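Local atomic coordinates of chorismate mutase and shikimate 5-dehydrogenase fusion protein (Clostridium acetobutylicum, PDB entry 3FBT), a protein that probably reduces 3-dehydroshikimate to shikimate with NADPH through the dehydrogenase part present here, the whole fusion protein probably also acting as a chorismate mutase. Residues 50-53 against 54-57; 201-204 against 205-209; 246-249 against 250-253. All coordinates share one frame; numbering follows the deposited sequence. Where two conformers were deposited one is given.

How the contacts relate
Three local contacts at helix ends lie in different parts of a two-domain dehydrogenase. Contact 1 closes helix 47-56 of the substrate-binding domain and faces the second subunit. Contact 3, at the end of helix 237-252, lies on the same side of the chain's centre, its nearest atoms about 11 Å from those of contact 1. It borders the probable shikimate site: the side chain of Ser-247 is about 3 Å from that of Gln-243, whereas in contact 1 the side chain of Val-51 is about 12 Å from that of Lys-69, the predicted proton acceptor. Contact 2 belongs to the NADP-binding domain, its centre 47 Å from that of contact 1.

Contact 1: residues 50-53 against 54-57; sequences SVDT and FKII
Phe-54 sets one edge of its ring beside Ser-50, one helical turn earlier, the familiar i to i+4 relation of an alpha helix, here in the last turns of helix 47-56 of the shikimate dehydrogenase substrate-binding domain. Its CB starts 3.5 Å from Val-51 O. CG lies beside the backbone N (chi1 -78°), which sends the ring outward with its CD2 edge beside the preceding turn. CD2 makes the close approach, 3.0 Å from Ser-50 O, and this oxygen meets the ring obliquely. Further out, CE2 comes alongside the CB of Ser-50 at 4.2 Å, while the CA of Val-51 sits at the ring edge. The ring also meets that of Phe-40 and touches Phe-94, so that the aromatic group joins the helix to the sheet beneath it.

The same Ser-50 O accepts the N-H of Phe-54 at 2.8 Å, nearly end-on to the carbonyl. One oxygen therefore takes a backbone bond and carries a ring carbon against it. Lys-55 N to Val-51 O and Ile-56 N to Asp-52 O continue the pattern. Ile-56 rests its CG1 on Asp-52 O at 3.4 Å, and its CD1 stays by the same atom.

On the side facing the second subunit, Thr-53 and Ile-57 meet at an oblique angle through their CG2 methyls, 4.0 Å apart. Ile-57 is the first residue to leave helical backbone angles, yet its N still donates to Thr-53 O. Thr-53 turns CG2 anti to its own N, which leaves OG1 beside that N. This hydroxyl has a weak hydrogen bond to Glu-49 O, and its stronger partner is the OG1 of Thr-53 of the second subunit.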
loop_
_atom_site.group_PDB
_atom_site.type_symbol
_atom_site.label_atom_id
_atom_site.label_comp_id
_atom_site.label_asym_id
_atom_site.label_seq_id
_atom_site.Cartn_x
_atom_site.Cartn_y
_atom_site.Cartn_z
ATOM N N SER A 50 -4.399 12.600 3.191
ATOM C CA SER A 50 -3.735 11.287 3.062
ATOM C C SER A 50 -3.982 10.354 4.225
ATOM O O SER A 50 -4.237 9.153 4.053
ATOM C CB SER A 50 -2.218 11.428 2.871
ATOM O OG SER A 50 -1.989 12.619 2.202
ATOM N N VAL A 51 -3.805 10.851 5.437
ATOM C CA VAL A 51 -4.104 10.053 6.605
ATOM C C VAL A 51 -5.586 9.504 6.505
ATOM O O VAL A 51 -5.829 8.347 6.813
ATOM C CB VAL A 51 -3.840 10.937 7.913
ATOM C CG1 VAL A 51 -4.511 10.427 9.124
ATOM C CG2 VAL A 51 -2.295 11.086 8.180
ATOM N N ASP A 52 -6.556 10.312 6.064
ATOM C CA ASP A 52 -7.949 9.861 5.960
ATOM C C ASP A 52 -7.996 8.678 4.975
ATOM O O ASP A 52 -8.664 7.656 5.199
ATOM C CB ASP A 52 -8.867 10.991 5.455
ATOM C CG ASP A 52 -9.161 12.092 6.519
ATOM O OD1 ASP A 52 -8.932 11.885 7.737
ATOM O OD2 ASP A 52 -9.652 13.188 6.125
ATOM N N THR A 53 -7.285 8.808 3.863
ATOM C CA THR A 53 -7.303 7.683 2.923
ATOM C C THR A 53 -6.641 6.473 3.527
ATOM O O THR A 53 -7.117 5.350 3.371
ATOM C CB THR A 53 -6.598 8.002 1.606
ATOM O OG1 THR A 53 -7.244 9.120 0.992
ATOM C CG2 THR A 53 -6.652 6.805 0.735
ATOM N N PHE A 54 -5.544 6.666 4.250
ATOM C CA PHE A 54 -4.932 5.477 4.860
ATOM C C PHE A 54 -5.940 4.777 5.763
ATOM O O PHE A 54 -6.041 3.548 5.849
ATOM C CB PHE A 54 -3.657 5.845 5.646
ATOM C CG PHE A 54 -2.450 6.071 4.749
ATOM C CD1 PHE A 54 -1.916 5.024 4.032
ATOM C CD2 PHE A 54 -1.876 7.334 4.618
ATOM C CE1 PHE A 54 -0.821 5.238 3.178
ATOM C CE2 PHE A 54 -0.799 7.552 3.750
ATOM C CZ PHE A 54 -0.264 6.497 3.034
ATOM N N LYS A 55 -6.709 5.562 6.474
ATOM C CA LYS A 55 -7.640 4.924 7.366
ATOM C C LYS A 55 -8.677 4.146 6.479
ATOM O O LYS A 55 -9.017 2.996 6.750
ATOM C CB LYS A 55 -8.284 6.013 8.233
ATOM C CG LYS A 55 -8.789 5.516 9.574
ATOM C CD LYS A 55 -9.171 6.701 10.514
ATOM C CE LYS A 55 -9.638 7.927 9.741
ATOM N NZ LYS A 55 -9.996 9.067 10.672
ATOM N N ILE A 56 -9.089 4.762 5.383
ATOM C CA ILE A 56 -10.041 4.124 4.431
ATOM C C ILE A 56 -9.551 2.854 3.739
ATOM O O ILE A 56 -10.249 1.870 3.662
ATOM C CB ILE A 56 -10.606 5.120 3.427
ATOM C CG1 ILE A 56 -11.484 6.164 4.151
ATOM C CG2 ILE A 56 -11.463 4.399 2.428
ATOM C CD1 ILE A 56 -11.638 7.459 3.337
ATOM N N ILE A 57 -8.325 2.820 3.300
ATOM C CA ILE A 57 -7.813 1.559 2.763
ATOM C C ILE A 57 -7.302 0.603 3.826
ATOM O O ILE A 57 -6.714 -0.385 3.505
ATOM C CB ILE A 57 -6.747 1.820 1.733
ATOM C CG1 ILE A 57 -5.448 2.317 2.372
ATOM C CG2 ILE A 57 -7.260 2.863 0.739
ATOM C CD1 ILE A 57 -4.417 2.600 1.337
#

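Contact 2: residues 201-204 against 205-209; sequences KEVV and AKFSS
Lys-201 and Ala-205 are joined by the single i to i+4 bond of this short helix end, Ala-205 N to Lys-201 O at 2.7 Å. It is a bent bond, with an N-H...O angle of 135°. The methyl of Ala-205 lies against the same acceptor, CB to Lys-201 O being 3.3 Å.

Beyond this the donors shift by one residue. Lys-206 N turns to Val-203 O at 3.0 Å, in a straight bond whose donor stands well above the carbonyl plane. Phe-207 N gives its hydrogen to Val-204 O at 3.1 Å, again from above the plane, closing a type I beta turn from Val-204 to Phe-207. Helix 201-204 and this turn form the end of a crossover between parallel strands 181-184 and 209-212, neighbours in the sheet of the Rossmann-type NADP-binding domain. From the turn the chain runs straight into strand 209-212, where the backbone of Ser-209 pairs with Asp-180 and Ile-182.

Val-203 O has a second neighbour besides the N-H of Lys-206: the edge of the Phe-207 ring, whose CD2 is 3.2 Å away and lies with the oxygen near the ring plane. The next ring carbon, CE2 of Phe-207, is almost as near to Val-203 O, at 3.3 Å. Val-204 O meets the same edge. Val-203 and Phe-207 extend in the same direction next to each other, and CG1 of the valine reaches CE2 of the ring at 4.0 Å.

The aliphatic part of Lys-206 runs past Glu-202 O, CG lying 3.3 Å from it, and its extended chain carries NZ to a hydrogen bond with Ser-175 O.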
loop_
_atom_site.group_PDB
_atom_site.type_symbol
_atom_site.label_atom_id
_atom_site.label_comp_id
_atom_site.label_asym_id
_atom_site.label_seq_id
_atom_site.Cartn_x
_atom_site.Cartn_y
_atom_site.Cartn_z
ATOM N N LYS A 201 37.134 16.064 21.639
ATOM C CA LYS A 201 37.468 14.809 22.369
ATOM C C LYS A 201 37.755 15.025 23.830
ATOM O O LYS A 201 37.466 14.193 24.709
ATOM C CB LYS A 201 38.706 14.160 21.775
ATOM C CG LYS A 201 39.151 12.978 22.609
ATOM C CD LYS A 201 40.213 12.177 21.914
ATOM C CE LYS A 201 40.821 11.185 22.901
ATOM N NZ LYS A 201 41.829 11.819 23.846
ATOM N N GLU A 202 38.352 16.168 24.104
ATOM C CA GLU A 202 38.550 16.614 25.489
ATOM C C GLU A 202 37.231 16.738 26.207
ATOM O O GLU A 202 37.154 16.655 27.454
ATOM C CB GLU A 202 39.230 17.983 25.422
ATOM C CG GLU A 202 38.923 18.602 24.075
ATOM C CD GLU A 202 39.399 19.987 23.961
ATOM O OE1 GLU A 202 40.414 20.293 24.629
ATOM O OE2 GLU A 202 38.761 20.773 23.208
ATOM N N VAL A 203 36.153 17.014 25.464
ATOM C CA VAL A 203 34.854 17.033 26.156
ATOM C C VAL A 203 34.364 15.624 26.357
ATOM O O VAL A 203 33.918 15.225 27.456
ATOM C CB VAL A 203 33.787 17.913 25.482
ATOM C CG1 VAL A 203 32.506 17.752 26.224
ATOM C CG2 VAL A 203 34.248 19.427 25.468
ATOM N N VAL A 204 34.461 14.856 25.298
ATOM C CA VAL A 204 34.034 13.496 25.373
ATOM C C VAL A 204 34.726 12.868 26.567
ATOM O O VAL A 204 34.111 12.124 27.315
ATOM C CB VAL A 204 34.429 12.739 24.115
ATOM C CG1 VAL A 204 33.928 11.280 24.151
ATOM C CG2 VAL A 204 33.962 13.479 22.876
ATOM N N ALA A 205 35.996 13.233 26.774
ATOM C CA ALA A 205 36.867 12.517 27.745
ATOM C C ALA A 205 36.471 12.691 29.163
ATOM O O ALA A 205 36.990 12.020 30.038
ATOM C CB ALA A 205 38.339 12.914 27.570
ATOM N N LYS A 206 35.529 13.570 29.420
ATOM C CA LYS A 206 35.133 13.798 30.779
ATOM C C LYS A 206 33.925 13.025 31.131
ATOM O O LYS A 206 33.335 13.287 32.156
ATOM C CB LYS A 206 34.837 15.275 31.057
ATOM C CG LYS A 206 35.859 16.210 30.489
ATOM C CD LYS A 206 35.454 17.599 30.970
ATOM C CE LYS A 206 36.010 18.747 30.100
ATOM N NZ LYS A 206 35.870 19.938 30.954
ATOM N N PHE A 207 33.515 12.069 30.323
ATOM C CA PHE A 207 32.259 11.372 30.700
ATOM C C PHE A 207 32.601 9.921 30.797
ATOM O O PHE A 207 33.630 9.517 30.323
ATOM C CB PHE A 207 31.183 11.637 29.621
ATOM C CG PHE A 207 30.695 13.047 29.620
ATOM C CD1 PHE A 207 29.509 13.381 30.241
ATOM C CD2 PHE A 207 31.455 14.058 29.051
ATOM C CE1 PHE A 207 29.076 14.693 30.279
ATOM C CE2 PHE A 207 31.023 15.367 29.083
ATOM C CZ PHE A 207 29.852 15.676 29.690
ATOM N N SER A 208 31.751 9.098 31.368
ATOM C CA SER A 208 32.100 7.667 31.303
ATOM C C SER A 208 31.256 6.825 30.319
ATOM O O SER A 208 31.532 5.654 30.151
ATOM C CB SER A 208 32.049 7.074 32.678
ATOM O OG SER A 208 30.758 7.313 33.168
ATOM N N SER A 209 30.235 7.416 29.680
ATOM C CA SER A 209 29.538 6.796 28.528
ATOM C C SER A 209 29.180 7.804 27.406
ATOM O O SER A 209 28.673 8.885 27.683
ATOM C CB SER A 209 28.268 6.187 29.013
ATOM O OG SER A 209 28.574 5.045 29.731
#

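Contact 3: residues 246-249 against 250-253; sequences ASEE and IWND
Glu-248 and Asn-252 are held by a backbone bond and by two weaker side-chain bonds at the last turn of helix 237-252, an alpha helix from the C-terminal part of the chain that packs on the substrate-binding domain. Asn-252 N donates to Glu-248 O at 2.9 Å. The amide of the same asparagine then bends back: its ND2 makes a weak, strongly bent bond to Glu-248 OE1 at 2.7 Å and another weak one to Glu-248 O. The two side chains run alongside each other, carboxylate and amide planes only 10° apart. A bend at chi2 (-62°) brings the carboxylate of Glu-248 round to this position.

Partners beyond the turn fix both groups. Glu-248 OE2 is hydrogen-bonded to His-24 ND1 and Asn-252 OD1 to Tyr-8 OH, which ties the helix end to the first strand and helix of the substrate-binding domain. For the buried carboxylate, the bond with His-24, helped by the weak one from the amide, would be consistent with an ionised form.

Trp-251 meets Glu-248 at its edge and Ser-247 over one face. The carboxylate plane of Glu-248 is 84° from that of the ring, with OE2 3.3 Å from CZ3 of Trp-251. Ser-247 O accepts Trp-251 N in the carbonyl plane, and the same oxygen sits 3.2 Å above the indole plane, near the border of the ring system rather than over its middle. Ile-250 N completes the backbone pattern with Ala-246 O, against which Ile-250 CG1 also rests.

Ser-247 OG turns to Gln-243, predicted to bind shikimate, and to Asn-63, while its CB makes a CH-pi contact over the six-membered ring of Trp-251, 3.7 Å from the centroid.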
loop_
_atom_site.group_PDB
_atom_site.type_symbol
_atom_site.label_atom_id
_atom_site.label_comp_id
_atom_site.label_asym_id
_atom_site.label_seq_id
_atom_site.Cartn_x
_atom_site.Cartn_y
_atom_site.Cartn_z
ATOM N N ALA A 246 9.098 -2.235 18.146
ATOM C CA ALA A 246 8.014 -1.728 18.970
ATOM C C ALA A 246 6.835 -1.178 18.122
ATOM O O ALA A 246 5.700 -1.236 18.544
ATOM C CB ALA A 246 8.530 -0.681 20.015
ATOM N N SER A 247 7.103 -0.590 16.963
ATOM C CA SER A 247 5.980 -0.125 16.169
ATOM C C SER A 247 5.157 -1.310 15.764
ATOM O O SER A 247 3.912 -1.224 15.759
ATOM C CB SER A 247 6.447 0.715 14.925
ATOM O OG SER A 247 7.125 1.881 15.430
ATOM N N GLU A 248 5.858 -2.385 15.374
ATOM C CA GLU A 248 5.197 -3.543 14.772
ATOM C C GLU A 248 4.373 -4.218 15.858
ATOM O O GLU A 248 3.302 -4.801 15.541
ATOM C CB GLU A 248 6.188 -4.558 14.213
ATOM C CG GLU A 248 6.848 -4.170 12.899
ATOM C CD GLU A 248 5.879 -4.002 11.737
ATOM O OE1 GLU A 248 4.716 -4.512 11.793
ATOM O OE2 GLU A 248 6.280 -3.331 10.751
ATOM N N GLU A 249 4.882 -4.144 17.113
ATOM C CA GLU A 249 4.159 -4.683 18.276
ATOM C C GLU A 249 2.872 -3.944 18.430
ATOM O O GLU A 249 1.840 -4.539 18.655
ATOM C CB GLU A 249 4.969 -4.579 19.584
ATOM C CG GLU A 249 6.292 -5.481 19.613
ATOM C CD GLU A 249 7.119 -5.263 20.914
ATOM O OE1 GLU A 249 7.920 -6.145 21.261
ATOM O OE2 GLU A 249 6.958 -4.232 21.621
ATOM N N ILE A 250 2.906 -2.617 18.343
ATOM C CA ILE A 250 1.675 -1.908 18.530
ATOM C C ILE A 250 0.680 -2.095 17.347
ATOM O O ILE A 250 -0.548 -2.194 17.547
ATOM C CB ILE A 250 1.978 -0.424 18.735
ATOM C CG1 ILE A 250 2.674 -0.150 20.115
ATOM C CG2 ILE A 250 0.751 0.381 18.475
ATOM C CD1 ILE A 250 3.564 1.188 20.086
ATOM N N TRP A 251 1.198 -2.128 16.110
ATOM C CA TRP A 251 0.349 -2.298 14.926
ATOM C C TRP A 251 -0.364 -3.672 14.916
ATOM O O TRP A 251 -1.542 -3.769 14.650
ATOM C CB TRP A 251 1.152 -2.133 13.588
ATOM C CG TRP A 251 1.703 -0.711 13.404
ATOM C CD1 TRP A 251 1.133 0.429 13.802
ATOM C CD2 TRP A 251 2.928 -0.341 12.705
ATOM N NE1 TRP A 251 1.977 1.526 13.443
ATOM C CE2 TRP A 251 3.076 1.038 12.790
ATOM C CE3 TRP A 251 3.910 -1.077 12.043
ATOM C CZ2 TRP A 251 4.160 1.717 12.199
ATOM C CZ3 TRP A 251 4.963 -0.436 11.489
ATOM C CH2 TRP A 251 5.098 0.952 11.575
ATOM N N ASN A 252 0.404 -4.714 15.157
ATOM C CA ASN A 252 -0.082 -6.033 15.019
ATOM C C ASN A 252 -0.438 -6.687 16.338
ATOM O O ASN A 252 -0.740 -7.864 16.359
ATOM C CB ASN A 252 0.957 -6.833 14.291
ATOM C CG ASN A 252 1.295 -6.196 12.973
ATOM O OD1 ASN A 252 0.402 -5.972 12.153
ATOM N ND2 ASN A 252 2.558 -5.794 12.796
ATOM N N ASP A 253 -0.436 -5.921 17.420
ATOM C CA ASP A 253 -0.733 -6.441 18.771
ATOM C C ASP A 253 -0.064 -7.757 19.002
ATOM O O ASP A 253 -0.757 -8.763 19.288
ATOM C CB ASP A 253 -2.237 -6.575 18.950
ATOM C CG ASP A 253 -2.897 -5.214 19.122
ATOM O OD1 ASP A 253 -2.402 -4.460 19.996
ATOM O OD2 ASP A 253 -3.868 -4.868 18.391
#